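Flagellar hook protein FlgE (Caulobacter crescentus CB15, PDB 5AY6) forms the flagellar hook, which probably acts as a universal joint between motor and filament, and is represented here by a 32 kDa fragment. Local coordinates at residues W150-Y155 with Y197-A202; V9-R14 with F167-P172; K161-D166 with S186-P191; I243-S248 with P266-A271. All blocks are in the same frame, centred on the assembly; numbering follows the deposited sequence.

Contacts 1, 2 and 3 gather round one five-stranded antiparallel sheet, in which 167-174, 180-189 and 195-202 lie side by side. Contact 1 sets helix 152-157 against strand 195-202, and contact 3, its centre 8 Å away and nested within the same loop of chain, brings in the segment leading to strand 167-174. Contact 2, its centre about 14 Å from those of both, packs that strand against strand 6-12 of the mixed four-stranded sheet. The salt bridge between Arg201 and Glu168 joins contacts 1 and 2. Contact 4, later in the chain, its centre about 18 Å from that of contact 1, extends from strand 242-245 at the border of the mixed sheet. Together they join strand 6-12 to chain beyond residue 150, consistent with one two-sheet domain.

Contact 1: W150-Y155 with Y197-A202; sequences WSMSDY and YAELRA
Glu199 points from its strand at the first turn of helix 152-157, and its carboxylate collects the polar bonds of this contact. Met152 N meets Glu199 OE2 at 2.9 Å along a nearly straight line, 167° at the hydrogen. Ser153 N reaches Glu199 OE1 at 3.0 Å in a more bent bond. Both amides arrive on the syn side, tilted from the carboxylate plane. With its OG turned beside its own backbone N (chi1 -65°), Ser153 adds a second donor, OG to Glu199 OE1 at 3.0 Å. Beyond the two segments, Tyr145 OH binds OE2 and Gln214 NE2 binds OE1, leaving the buried carboxylate thoroughly ringed by donors; these and the helix start are likely to favour its charged form.

Carbon atoms fill in around these bonds. Met152 slants across the Glu199 side chain and bends at chi3 (-98°), which carries Met152 CE to 3.4 Å from Tyr197 O. The CB of Arg201 lies 3.5 Å from Ser153 OG, while its guanidinium passes on to Glu168 and Ser186. With an alanine in place of Glu199, the amides of Met152 and Ser153 would probably be left without their buried acceptor, and a gap would open beside Met152.

Within the helix start, Asp154 N donates to Ser151 OG at 3.2 Å and Ser151 N returns a bond to Asp154 OD2 at 2.9 Å. This is a capping box with Ser151 as N-cap, supplemented by a strand carboxylate that takes the next two amides at the N-terminus of the helix.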
loop_
_atom_site.group_PDB
_atom_site.type_symbol
_atom_site.label_atom_id
_atom_site.label_comp_id
_atom_site.label_asym_id
_atom_site.label_seq_id
_atom_site.Cartn_x
_atom_site.Cartn_y
_atom_site.Cartn_z
ATOM N N TRP A 150 -8.625 -0.336 4.486
ATOM C CA TRP A 150 -9.098 0.621 3.490
ATOM C C TRP A 150 -8.425 0.317 2.154
ATOM O O TRP A 150 -7.600 1.085 1.667
ATOM C CB TRP A 150 -8.803 2.048 3.955
ATOM C CG TRP A 150 -9.665 3.105 3.335
ATOM C CD1 TRP A 150 -9.256 4.125 2.517
ATOM C CD2 TRP A 150 -11.078 3.266 3.498
ATOM N NE1 TRP A 150 -10.331 4.903 2.159
ATOM C CE2 TRP A 150 -11.463 4.398 2.748
ATOM C CE3 TRP A 150 -12.060 2.562 4.203
ATOM C CZ2 TRP A 150 -12.780 4.841 2.680
ATOM C CZ3 TRP A 150 -13.371 3.002 4.136
ATOM C CH2 TRP A 150 -13.719 4.129 3.380
ATOM N N SER A 151 -8.778 -0.823 1.573
ATOM C CA SER A 151 -7.982 -1.392 0.492
ATOM C C SER A 151 -8.702 -1.407 -0.847
ATOM O O SER A 151 -9.837 -0.945 -0.960
ATOM C CB SER A 151 -7.561 -2.814 0.854
ATOM O OG SER A 151 -8.691 -3.665 0.915
ATOM N N MET A 152 -8.028 -1.929 -1.865
ATOM C CA MET A 152 -8.642 -2.068 -3.176
ATOM C C MET A 152 -9.661 -3.213 -3.164
ATOM O O MET A 152 -10.630 -3.198 -3.920
ATOM C CB MET A 152 -7.571 -2.289 -4.248
ATOM C CG MET A 152 -6.590 -1.129 -4.369
ATOM S SD MET A 152 -5.306 -1.393 -5.610
ATOM C CE MET A 152 -3.964 -1.966 -4.568
ATOM N N SER A 153 -9.457 -4.192 -2.290
ATOM C CA SER A 153 -10.436 -5.261 -2.138
ATOM C C SER A 153 -11.697 -4.725 -1.461
ATOM O O SER A 153 -12.810 -5.152 -1.774
ATOM C CB SER A 153 -9.850 -6.434 -1.349
ATOM O OG SER A 153 -8.786 -7.041 -2.072
ATOM N N ASP A 154 -11.529 -3.780 -0.538
ATOM C CA ASP A 154 -12.685 -3.131 0.092
ATOM C C ASP A 154 -13.492 -2.391 -0.967
ATOM O O ASP A 154 -14.724 -2.393 -0.948
ATOM C CB ASP A 154 -12.246 -2.155 1.187
ATOM C CG ASP A 154 -11.688 -2.853 2.408
ATOM O OD1 ASP A 154 -12.171 -3.956 2.744
ATOM O OD2 ASP A 154 -10.765 -2.290 3.040
ATOM N N TYR A 155 -12.778 -1.766 -1.894
ATOM C CA TYR A 155 -13.398 -1.000 -2.968
ATOM C C TYR A 155 -14.188 -1.897 -3.918
ATOM O O TYR A 155 -15.294 -1.549 -4.337
ATOM C CB TYR A 155 -12.329 -0.219 -3.732
ATOM C CG TYR A 155 -12.830 0.435 -4.993
ATOM C CD1 TYR A 155 -13.531 1.635 -4.945
ATOM C CD2 TYR A 155 -12.601 -0.142 -6.238
ATOM C CE1 TYR A 155 -13.995 2.235 -6.097
ATOM C CE2 TYR A 155 -13.059 0.454 -7.395
ATOM C CZ TYR A 155 -13.758 1.643 -7.315
ATOM O OH TYR A 155 -14.220 2.246 -8.460
ATOM N N TYR A 197 1.778 -0.470 -4.809
ATOM C CA TYR A 197 1.087 -1.275 -3.800
ATOM C C TYR A 197 0.150 -2.238 -4.515
ATOM O O TYR A 197 -0.637 -1.824 -5.370
ATOM C CB TYR A 197 0.303 -0.395 -2.818
ATOM C CG TYR A 197 1.155 0.531 -1.982
ATOM C CD1 TYR A 197 2.511 0.285 -1.799
ATOM C CD2 TYR A 197 0.604 1.650 -1.368
ATOM C CE1 TYR A 197 3.293 1.127 -1.031
ATOM C CE2 TYR A 197 1.381 2.500 -0.601
ATOM C CZ TYR A 197 2.723 2.232 -0.433
ATOM O OH TYR A 197 3.501 3.066 0.337
ATOM N N ALA A 198 0.238 -3.522 -4.180
ATOM C CA ALA A 198 -0.507 -4.540 -4.913
ATOM C C ALA A 198 -1.366 -5.416 -4.015
ATOM O O ALA A 198 -1.031 -5.657 -2.856
ATOM C CB ALA A 198 0.454 -5.407 -5.712
ATOM N N GLU A 199 -2.487 -5.874 -4.559
ATOM C CA GLU A 199 -3.307 -6.882 -3.902
ATOM C C GLU A 199 -3.708 -7.951 -4.902
ATOM O O GLU A 199 -3.992 -7.657 -6.065
ATOM C CB GLU A 199 -4.564 -6.263 -3.275
ATOM C CG GLU A 199 -4.277 -5.187 -2.244
ATOM C CD GLU A 199 -5.523 -4.447 -1.785
ATOM O OE1 GLU A 199 -6.609 -5.065 -1.693
ATOM O OE2 GLU A 199 -5.408 -3.237 -1.513
ATOM N N LEU A 200 -3.708 -9.196 -4.448
ATOM C CA LEU A 200 -4.353 -10.268 -5.179
ATOM C C LEU A 200 -5.696 -10.516 -4.508
ATOM O O LEU A 200 -5.786 -10.501 -3.285
ATOM C CB LEU A 200 -3.490 -11.528 -5.189
ATOM C CG LEU A 200 -2.320 -11.501 -6.178
ATOM C CD1 LEU A 200 -1.369 -12.653 -5.898
ATOM C CD2 LEU A 200 -2.836 -11.562 -7.605
ATOM N N ARG A 201 -6.741 -10.719 -5.301
ATOM C CA ARG A 201 -8.074 -10.862 -4.739
ATOM C C ARG A 201 -8.973 -11.714 -5.618
ATOM O O ARG A 201 -8.909 -11.647 -6.845
ATOM C CB ARG A 201 -8.715 -9.482 -4.526
ATOM C CG ARG A 201 -8.873 -8.666 -5.810
ATOM C CD ARG A 201 -9.353 -7.238 -5.540
ATOM N NE ARG A 201 -9.654 -6.525 -6.782
ATOM C CZ ARG A 201 -10.794 -6.654 -7.453
ATOM N NH1 ARG A 201 -11.734 -7.474 -7.003
ATOM N NH2 ARG A 201 -10.997 -5.972 -8.575
ATOM N N ALA A 202 -9.804 -12.524 -4.974
ATOM C CA ALA A 202 -10.876 -13.236 -5.649
ATOM C C ALA A 202 -12.102 -12.339 -5.659
ATOM O O ALA A 202 -12.102 -11.284 -5.032
ATOM C CB ALA A 202 -11.177 -14.555 -4.951
#

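Contact 2: V9-R14 with F167-P172; sequences VNANLR and FEVQIP
Val9 and Val169 meet tip to tip, CG1 to CG1 at 4.1 Å, where two beta sheets stack face to face. Strand 9-12 belongs to the mixed sheet and strand 167-172 borders the antiparallel one; their axes come within 9.2 Å and run nearly antiparallel, at 165°. The facing side chains are apolar. The second branch of Val9, CG2, crosses Ile171 at about a right angle and approaches its CD1 to 4.2 Å. Next along, Ala11 CB lies 4.3 Å from Val169 CG2, a small residue facing a branched one. Where strand 9-12 gives way to loop, Leu13 slants over to Phe167, whose CG stands anti to the backbone N (chi1 -163°) and directs the ring toward strand 9-12 and the Leu13 that follows it.

Around these groups lies a second layer. Val299 of strand 298-304 touches both Phe167 and Val169, Leu283 backs Val9, and Leu13 rests on Leu290 and Met187. The side chain of Asn12 leaves the backbone away from strand 167-172, and its OD1 accepts from Tyr293 N and Thr291 OG1. Tightest of the apolar approaches is that of Leu13, whose methyl CD2 sits 3.5 Å from Phe167 CD2.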
loop_
_atom_site.group_PDB
_atom_site.type_symbol
_atom_site.label_atom_id
_atom_site.label_comp_id
_atom_site.label_asym_id
_atom_site.label_seq_id
_atom_site.Cartn_x
_atom_site.Cartn_y
_atom_site.Cartn_z
ATOM N N VAL A 9 1.578 -13.333 -16.526
ATOM C CA VAL A 9 1.047 -11.999 -16.735
ATOM C C VAL A 9 1.958 -11.214 -17.654
ATOM O O VAL A 9 3.143 -11.046 -17.371
ATOM C CB VAL A 9 0.873 -11.226 -15.420
ATOM C CG1 VAL A 9 0.542 -9.773 -15.712
ATOM C CG2 VAL A 9 -0.219 -11.863 -14.565
ATOM N N ASN A 10 1.398 -10.743 -18.758
ATOM C CA ASN A 10 2.126 -9.883 -19.679
ATOM C C ASN A 10 1.458 -8.522 -19.744
ATOM O O ASN A 10 0.432 -8.355 -20.404
ATOM C CB ASN A 10 2.194 -10.519 -21.064
ATOM C CG ASN A 10 2.680 -11.952 -21.019
ATOM O OD1 ASN A 10 3.679 -12.263 -20.370
ATOM N ND2 ASN A 10 1.959 -12.840 -21.697
ATOM N N ALA A 11 2.034 -7.551 -19.048
ATOM C CA ALA A 11 1.418 -6.238 -18.947
ATOM C C ALA A 11 2.429 -5.163 -18.584
ATOM O O ALA A 11 3.473 -5.444 -17.993
ATOM C CB ALA A 11 0.296 -6.265 -17.920
ATOM N N ASN A 12 2.110 -3.921 -18.931
ATOM C CA ASN A 12 2.952 -2.805 -18.535
ATOM C C ASN A 12 2.209 -1.851 -17.615
ATOM O O ASN A 12 1.028 -1.570 -17.820
ATOM C CB ASN A 12 3.464 -2.040 -19.756
ATOM C CG ASN A 12 4.390 -0.904 -19.373
ATOM O OD1 ASN A 12 5.506 -1.132 -18.907
ATOM N ND2 ASN A 12 3.927 0.329 -19.556
ATOM N N LEU A 13 2.909 -1.367 -16.598
ATOM C CA LEU A 13 2.393 -0.315 -15.734
ATOM C C LEU A 13 3.119 0.978 -16.072
ATOM O O LEU A 13 4.346 1.016 -16.034
ATOM C CB LEU A 13 2.596 -0.672 -14.263
ATOM C CG LEU A 13 2.055 -2.021 -13.791
ATOM C CD1 LEU A 13 2.610 -2.360 -12.417
ATOM C CD2 LEU A 13 0.539 -1.997 -13.757
ATOM N N ARG A 14 2.381 2.033 -16.405
ATOM C CA ARG A 14 3.030 3.282 -16.793
ATOM C C ARG A 14 3.864 3.843 -15.653
ATOM O O ARG A 14 3.341 4.142 -14.588
ATOM C CB ARG A 14 2.015 4.331 -17.245
ATOM C CG ARG A 14 2.706 5.598 -17.719
ATOM C CD ARG A 14 1.787 6.554 -18.449
ATOM N NE ARG A 14 2.531 7.730 -18.899
ATOM C CZ ARG A 14 1.976 8.834 -19.389
ATOM N NH1 ARG A 14 0.657 8.925 -19.506
ATOM N NH2 ARG A 14 2.744 9.851 -19.763
ATOM N N PHE A 167 -4.583 0.462 -11.665
ATOM C CA PHE A 167 -4.612 -0.510 -12.745
ATOM C C PHE A 167 -4.908 -1.901 -12.219
ATOM O O PHE A 167 -4.569 -2.234 -11.084
ATOM C CB PHE A 167 -3.290 -0.509 -13.513
ATOM C CG PHE A 167 -3.379 -1.165 -14.866
ATOM C CD1 PHE A 167 -4.242 -0.670 -15.834
ATOM C CD2 PHE A 167 -2.605 -2.272 -15.167
ATOM C CE1 PHE A 167 -4.328 -1.269 -17.080
ATOM C CE2 PHE A 167 -2.684 -2.875 -16.415
ATOM C CZ PHE A 167 -3.549 -2.375 -17.368
ATOM N N GLU A 168 -5.548 -2.708 -13.056
ATOM C CA GLU A 168 -5.887 -4.071 -12.690
ATOM C C GLU A 168 -5.588 -5.046 -13.821
ATOM O O GLU A 168 -5.726 -4.720 -15.004
ATOM C CB GLU A 168 -7.364 -4.177 -12.301
ATOM C CG GLU A 168 -7.749 -3.401 -11.062
ATOM C CD GLU A 168 -9.146 -3.752 -10.578
ATOM O OE1 GLU A 168 -10.075 -3.807 -11.412
ATOM O OE2 GLU A 168 -9.310 -3.984 -9.362
ATOM N N VAL A 169 -5.171 -6.246 -13.439
ATOM C CA VAL A 169 -5.034 -7.354 -14.373
ATOM C C VAL A 169 -5.963 -8.480 -13.940
ATOM O O VAL A 169 -5.808 -9.019 -12.851
ATOM C CB VAL A 169 -3.591 -7.876 -14.432
ATOM C CG1 VAL A 169 -3.495 -9.057 -15.391
ATOM C CG2 VAL A 169 -2.649 -6.762 -14.849
ATOM N N GLN A 170 -6.944 -8.819 -14.768
ATOM C CA GLN A 170 -7.848 -9.905 -14.426
ATOM C C GLN A 170 -7.263 -11.249 -14.833
ATOM O O GLN A 170 -6.741 -11.408 -15.937
ATOM C CB GLN A 170 -9.225 -9.711 -15.073
ATOM C CG GLN A 170 -10.014 -8.540 -14.510
ATOM C CD GLN A 170 -11.509 -8.675 -14.741
ATOM O OE1 GLN A 170 -11.951 -9.416 -15.620
ATOM N NE2 GLN A 170 -12.296 -7.971 -13.936
ATOM N N ILE A 171 -7.348 -12.210 -13.922
ATOM C CA ILE A 171 -6.791 -13.536 -14.144
ATOM C C ILE A 171 -7.868 -14.601 -13.968
ATOM O O ILE A 171 -8.177 -15.005 -12.845
ATOM C CB ILE A 171 -5.633 -13.820 -13.179
ATOM C CG1 ILE A 171 -4.599 -12.699 -13.234
ATOM C CG2 ILE A 171 -4.986 -15.148 -13.519
ATOM C CD1 ILE A 171 -3.520 -12.810 -12.175
ATOM N N PRO A 172 -8.463 -15.044 -15.081
ATOM C CA PRO A 172 -9.495 -16.085 -15.046
ATOM C C PRO A 172 -8.925 -17.467 -14.730
ATOM O O PRO A 172 -8.017 -17.940 -15.414
ATOM C CB PRO A 172 -10.078 -16.045 -16.462
ATOM C CG PRO A 172 -8.972 -15.509 -17.302
ATOM C CD PRO A 172 -8.245 -14.523 -16.441
#

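Contact 3: K161-D166 with S186-P191; sequences KGVKPD and SMLKGP
Asp166 OD2 is gripped from two sources. Lys189 N donates to it at 2.8 Å, almost straight (165°) and onto the anti lone pair, and a water donates to the same oxygen at 3.0 Å. That water's other proton goes to Lys189 O, 2.8 Å away, which makes it a bridge between the carboxylate and the backbone of the very residue that binds OD2. The side chain is brought there by chi1 of -73°, which sets CG beside the backbone N and anti to the carbonyl carbon. Its own amide is used as well: Asp166 N donates to Met187 O at 2.9 Å, in the carbonyl plane, though the bond is bent at the hydrogen.

Next to these bonds Leu188 and Pro165 make the carbon contacts. Leu188 crosses Asp166 at about a right angle and reaches its two methyls to the incoming chain. Leu188 CD2 sets a methyl against a carbonyl, 3.5 Å from Lys164 O, and Leu188 CD1 is 3.8 Å from Val163 CG1. Pro165 lays its CG against Ser186 CB at 4.0 Å. Met152 of helix 152-157 touches Pro165, Ser186 and Leu188, closing this patch from the helix side. The amine of Lys189 turns elsewhere, toward the carbonyls of Gly190 and Gln195 and the ring of Trp196.

The pairing of strands 167-174 and 180-189 continues from here, with Met187 N bonded to Phe167 O. At the strand's entry a carboxylate, instead of a backbone carbonyl, accepts from Lys189 N, which implies that side-chain chemistry carries the sheet bonding one step beyond the regular pairing.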
loop_
_atom_site.group_PDB
_atom_site.type_symbol
_atom_site.label_atom_id
_atom_site.label_comp_id
_atom_site.label_asym_id
_atom_site.label_seq_id
_atom_site.Cartn_x
_atom_site.Cartn_y
_atom_site.Cartn_z
ATOM N N LYS A 161 -16.196 2.484 -0.508
ATOM C CA LYS A 161 -15.190 2.183 0.505
ATOM C C LYS A 161 -13.818 1.988 -0.132
ATOM O O LYS A 161 -13.712 1.783 -1.337
ATOM C CB LYS A 161 -15.573 0.926 1.294
ATOM C CG LYS A 161 -16.979 0.940 1.884
ATOM C CD LYS A 161 -17.112 1.989 2.971
ATOM C CE LYS A 161 -18.383 1.789 3.780
ATOM N NZ LYS A 161 -18.436 2.712 4.949
ATOM N N GLY A 162 -12.773 2.061 0.686
ATOM C CA GLY A 162 -11.428 1.756 0.237
ATOM C C GLY A 162 -10.912 2.675 -0.855
ATOM O O GLY A 162 -11.236 3.863 -0.892
ATOM N N VAL A 163 -10.091 2.118 -1.738
ATOM C CA VAL A 163 -9.423 2.902 -2.773
ATOM C C VAL A 163 -9.532 2.231 -4.135
ATOM O O VAL A 163 -9.241 1.045 -4.274
ATOM C CB VAL A 163 -7.927 3.116 -2.439
ATOM C CG1 VAL A 163 -7.243 3.948 -3.523
ATOM C CG2 VAL A 163 -7.765 3.780 -1.080
ATOM N N LYS A 164 -9.949 3.000 -5.139
ATOM C CA LYS A 164 -9.997 2.532 -6.520
ATOM C C LYS A 164 -8.587 2.359 -7.078
ATOM O O LYS A 164 -7.780 3.284 -7.011
ATOM C CB LYS A 164 -10.787 3.522 -7.379
ATOM C CG LYS A 164 -10.847 3.188 -8.860
ATOM C CD LYS A 164 -11.443 4.355 -9.649
ATOM C CE LYS A 164 -11.747 3.959 -11.084
ATOM N NZ LYS A 164 -12.899 3.016 -11.141
ATOM N N PRO A 165 -8.286 1.178 -7.642
ATOM C CA PRO A 165 -6.937 0.896 -8.156
ATOM C C PRO A 165 -6.537 1.814 -9.313
ATOM O O PRO A 165 -7.417 2.359 -9.985
ATOM C CB PRO A 165 -7.037 -0.561 -8.640
ATOM C CG PRO A 165 -8.255 -1.114 -7.983
ATOM C CD PRO A 165 -9.198 0.043 -7.848
ATOM N N ASP A 166 -5.233 1.987 -9.524
ATOM C CA ASP A 166 -4.716 2.678 -10.709
ATOM C C ASP A 166 -4.739 1.755 -11.917
ATOM O O ASP A 166 -4.872 2.203 -13.056
ATOM C CB ASP A 166 -3.289 3.174 -10.484
ATOM C CG ASP A 166 -3.226 4.362 -9.563
ATOM O OD1 ASP A 166 -4.191 5.159 -9.555
ATOM O OD2 ASP A 166 -2.214 4.498 -8.846
ATOM N N SER A 186 -4.701 -6.135 -8.363
ATOM C CA SER A 186 -5.048 -4.722 -8.265
ATOM C C SER A 186 -3.859 -3.934 -7.746
ATOM O O SER A 186 -3.220 -4.334 -6.771
ATOM C CB SER A 186 -6.260 -4.525 -7.347
ATOM O OG SER A 186 -7.391 -5.201 -7.864
ATOM N N MET A 187 -3.555 -2.820 -8.396
ATOM C CA MET A 187 -2.343 -2.090 -8.070
ATOM C C MET A 187 -2.529 -0.578 -8.014
ATOM O O MET A 187 -3.343 0.002 -8.738
ATOM C CB MET A 187 -1.241 -2.439 -9.072
ATOM C CG MET A 187 -0.595 -3.797 -8.818
ATOM S SD MET A 187 0.361 -4.366 -10.222
ATOM C CE MET A 187 -0.923 -4.490 -11.465
ATOM N N LEU A 188 -1.758 0.039 -7.128
ATOM C CA LEU A 188 -1.718 1.484 -6.961
ATOM C C LEU A 188 -0.276 1.932 -7.050
ATOM O O LEU A 188 0.609 1.274 -6.501
ATOM C CB LEU A 188 -2.298 1.903 -5.609
ATOM C CG LEU A 188 -3.809 1.893 -5.397
ATOM C CD1 LEU A 188 -4.115 1.823 -3.907
ATOM C CD2 LEU A 188 -4.433 3.135 -6.019
ATOM N N LYS A 189 -0.031 3.048 -7.728
ATOM C CA LYS A 189 1.291 3.655 -7.689
ATOM C C LYS A 189 1.612 4.054 -6.254
ATOM O O LYS A 189 0.826 4.746 -5.608
ATOM C CB LYS A 189 1.370 4.876 -8.610
ATOM C CG LYS A 189 2.761 5.488 -8.690
ATOM C CD LYS A 189 3.719 4.558 -9.421
ATOM C CE LYS A 189 5.157 5.024 -9.296
ATOM N NZ LYS A 189 5.685 4.808 -7.922
ATOM N N GLY A 190 2.760 3.606 -5.755
ATOM C CA GLY A 190 3.192 3.951 -4.416
ATOM C C GLY A 190 3.975 5.251 -4.407
ATOM O O GLY A 190 4.325 5.771 -5.465
ATOM N N PRO A 191 4.257 5.782 -3.211
ATOM C CA PRO A 191 4.974 7.054 -3.072
ATOM C C PRO A 191 6.464 6.928 -3.386
ATOM O O PRO A 191 7.109 7.925 -3.725
ATOM C CB PRO A 191 4.753 7.424 -1.601
ATOM C CG PRO A 191 4.500 6.129 -0.916
ATOM C CD PRO A 191 3.803 5.249 -1.914
HETATM O O HOH W 1 -1.540 5.961 -6.374
#

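Contact 4: I243-S248 with P266-A271; sequences ITIKSS and PTWADA
Thr244 touches Pro266 through its backbone, the carbonyl O lying 3.5 Å from Pro266 CG. Ile245 follows with the main apolar contact. Its CG1 stands beside the backbone N (chi1 -57°), which leaves CG2 to sit over the face of Trp268, 3.5 Å from the centroid of the five-membered ring and only 12° off its normal, a CH-pi contact. Ile245 CD1 lies on the same side of the indole, over its CZ2-CH2 border, 3.6 Å from Trp268 CH2. A phenylalanine in place of Trp268 would probably lose part of the surface that meets CG2 and CD1 of Ile245, leaving a gap beside one of these methyls.

At Lys246 the two backbones join. Its N donates to Pro266 O at 2.8 Å and its O accepts from Trp268 N at 3.0 Å, the latter practically straight at 175°. Bonding to the residues before and after Thr267 is the pattern of a parallel beta bridge, here a single one, by which the loop returning toward strand 277-291 runs alongside the end of strand 242-245. The amine of Lys246 leads away to a salt bridge with Glu276 and also meets the ring of Tyr250.

Ser247 presses its carbonyl O to 3.1 Å from Thr267 CG2, while its CA lies at the edge of the indole, near the ring plane. Ser248 N borders that edge too. From there Ser248 OG donates to Ala269 O at 2.8 Å, standing well above the carbonyl plane, and is bonded as well to Ile274 N. Ser248 CA in turn makes a C-H...O contact with Trp268 O at 3.6 Å.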
loop_
_atom_site.group_PDB
_atom_site.type_symbol
_atom_site.label_atom_id
_atom_site.label_comp_id
_atom_site.label_asym_id
_atom_site.label_seq_id
_atom_site.Cartn_x
_atom_site.Cartn_y
_atom_site.Cartn_z
ATOM N N ILE A 243 0.200 -18.779 -5.404
ATOM C CA ILE A 243 -0.776 -18.689 -4.326
ATOM C C ILE A 243 -1.474 -20.028 -4.184
ATOM O O ILE A 243 -1.543 -20.801 -5.142
ATOM C CB ILE A 243 -1.835 -17.592 -4.573
ATOM C CG1 ILE A 243 -2.523 -17.812 -5.920
ATOM C CG2 ILE A 243 -1.211 -16.204 -4.508
ATOM C CD1 ILE A 243 -3.642 -16.836 -6.201
ATOM N N THR A 244 -1.973 -20.311 -2.984
ATOM C CA THR A 244 -2.813 -21.479 -2.766
ATOM C C THR A 244 -4.137 -21.047 -2.147
ATOM O O THR A 244 -4.158 -20.418 -1.092
ATOM C CB THR A 244 -2.143 -22.526 -1.845
ATOM O OG1 THR A 244 -0.918 -22.980 -2.432
ATOM C CG2 THR A 244 -3.062 -23.723 -1.641
ATOM N N ILE A 245 -5.235 -21.368 -2.818
ATOM C CA ILE A 245 -6.564 -21.160 -2.260
ATOM C C ILE A 245 -7.080 -22.514 -1.790
ATOM O O ILE A 245 -7.126 -23.463 -2.572
ATOM C CB ILE A 245 -7.531 -20.539 -3.286
ATOM C CG1 ILE A 245 -6.967 -19.218 -3.809
ATOM C CG2 ILE A 245 -8.899 -20.323 -2.657
ATOM C CD1 ILE A 245 -7.826 -18.551 -4.861
ATOM N N LYS A 246 -7.440 -22.618 -0.514
ATOM C CA LYS A 246 -7.808 -23.916 0.043
ATOM C C LYS A 246 -9.174 -24.360 -0.436
ATOM O O LYS A 246 -9.992 -23.539 -0.852
ATOM C CB LYS A 246 -7.771 -23.881 1.572
ATOM C CG LYS A 246 -6.460 -23.372 2.137
ATOM C CD LYS A 246 -5.273 -24.213 1.682
ATOM C CE LYS A 246 -5.041 -25.394 2.613
ATOM N NZ LYS A 246 -3.818 -26.161 2.235
ATOM N N SER A 247 -9.400 -25.670 -0.371
ATOM C CA SER A 247 -10.643 -26.298 -0.781
ATOM C C SER A 247 -11.848 -25.709 -0.070
ATOM O O SER A 247 -11.729 -25.183 1.035
ATOM C CB SER A 247 -10.575 -27.805 -0.503
ATOM O OG SER A 247 -11.793 -28.456 -0.816
ATOM N N SER A 248 -13.009 -25.789 -0.709
ATOM C CA SER A 248 -14.250 -25.533 -0.008
ATOM C C SER A 248 -14.257 -26.429 1.222
ATOM O O SER A 248 -13.873 -27.596 1.141
ATOM C CB SER A 248 -15.461 -25.808 -0.900
ATOM O OG SER A 248 -15.502 -24.915 -2.000
ATOM N N PRO A 266 -6.827 -17.948 2.439
ATOM C CA PRO A 266 -7.893 -17.886 1.439
ATOM C C PRO A 266 -8.483 -19.268 1.213
ATOM O O PRO A 266 -7.754 -20.218 0.922
ATOM C CB PRO A 266 -7.177 -17.365 0.181
ATOM C CG PRO A 266 -5.722 -17.621 0.431
ATOM C CD PRO A 266 -5.549 -17.449 1.909
ATOM N N THR A 267 -9.795 -19.372 1.380
ATOM C CA THR A 267 -10.499 -20.642 1.315
ATOM C C THR A 267 -11.747 -20.457 0.453
ATOM O O THR A 267 -12.517 -19.535 0.694
ATOM C CB THR A 267 -10.892 -21.131 2.732
ATOM O OG1 THR A 267 -9.732 -21.172 3.578
ATOM C CG2 THR A 267 -11.539 -22.504 2.681
ATOM N N TRP A 268 -11.932 -21.314 -0.551
ATOM C CA TRP A 268 -13.085 -21.234 -1.451
ATOM C C TRP A 268 -14.403 -21.274 -0.680
ATOM O O TRP A 268 -14.539 -22.006 0.297
ATOM C CB TRP A 268 -13.076 -22.383 -2.467
ATOM C CG TRP A 268 -12.016 -22.322 -3.526
ATOM C CD1 TRP A 268 -11.090 -23.288 -3.814
ATOM C CD2 TRP A 268 -11.785 -21.258 -4.453
ATOM N NE1 TRP A 268 -10.296 -22.887 -4.860
ATOM C CE2 TRP A 268 -10.703 -21.642 -5.276
ATOM C CE3 TRP A 268 -12.386 -20.012 -4.676
ATOM C CZ2 TRP A 268 -10.205 -20.831 -6.292
ATOM C CZ3 TRP A 268 -11.890 -19.205 -5.691
ATOM C CH2 TRP A 268 -10.811 -19.620 -6.484
ATOM N N ALA A 269 -15.374 -20.486 -1.128
ATOM C CA ALA A 269 -16.696 -20.496 -0.517
ATOM C C ALA A 269 -17.272 -21.907 -0.540
ATOM O O ALA A 269 -17.098 -22.639 -1.516
ATOM C CB ALA A 269 -17.624 -19.527 -1.231
ATOM N N ASP A 270 -17.930 -22.293 0.546
ATOM C CA ASP A 270 -18.589 -23.595 0.641
ATOM C C ASP A 270 -19.457 -23.951 -0.561
ATOM O O ASP A 270 -19.390 -25.068 -1.086
ATOM C CB ASP A 270 -19.473 -23.645 1.879
ATOM C CG ASP A 270 -20.227 -24.961 2.003
ATOM O OD1 ASP A 270 -19.613 -26.034 1.805
ATOM O OD2 ASP A 270 -21.451 -24.922 2.261
ATOM N N ALA A 271 -20.286 -22.996 -0.974
ATOM C CA ALA A 271 -21.266 -23.197 -2.044
ATOM C C ALA A 271 -20.633 -23.635 -3.360
ATOM O O ALA A 271 -21.240 -24.386 -4.123
ATOM C CB ALA A 271 -22.067 -21.919 -2.258
#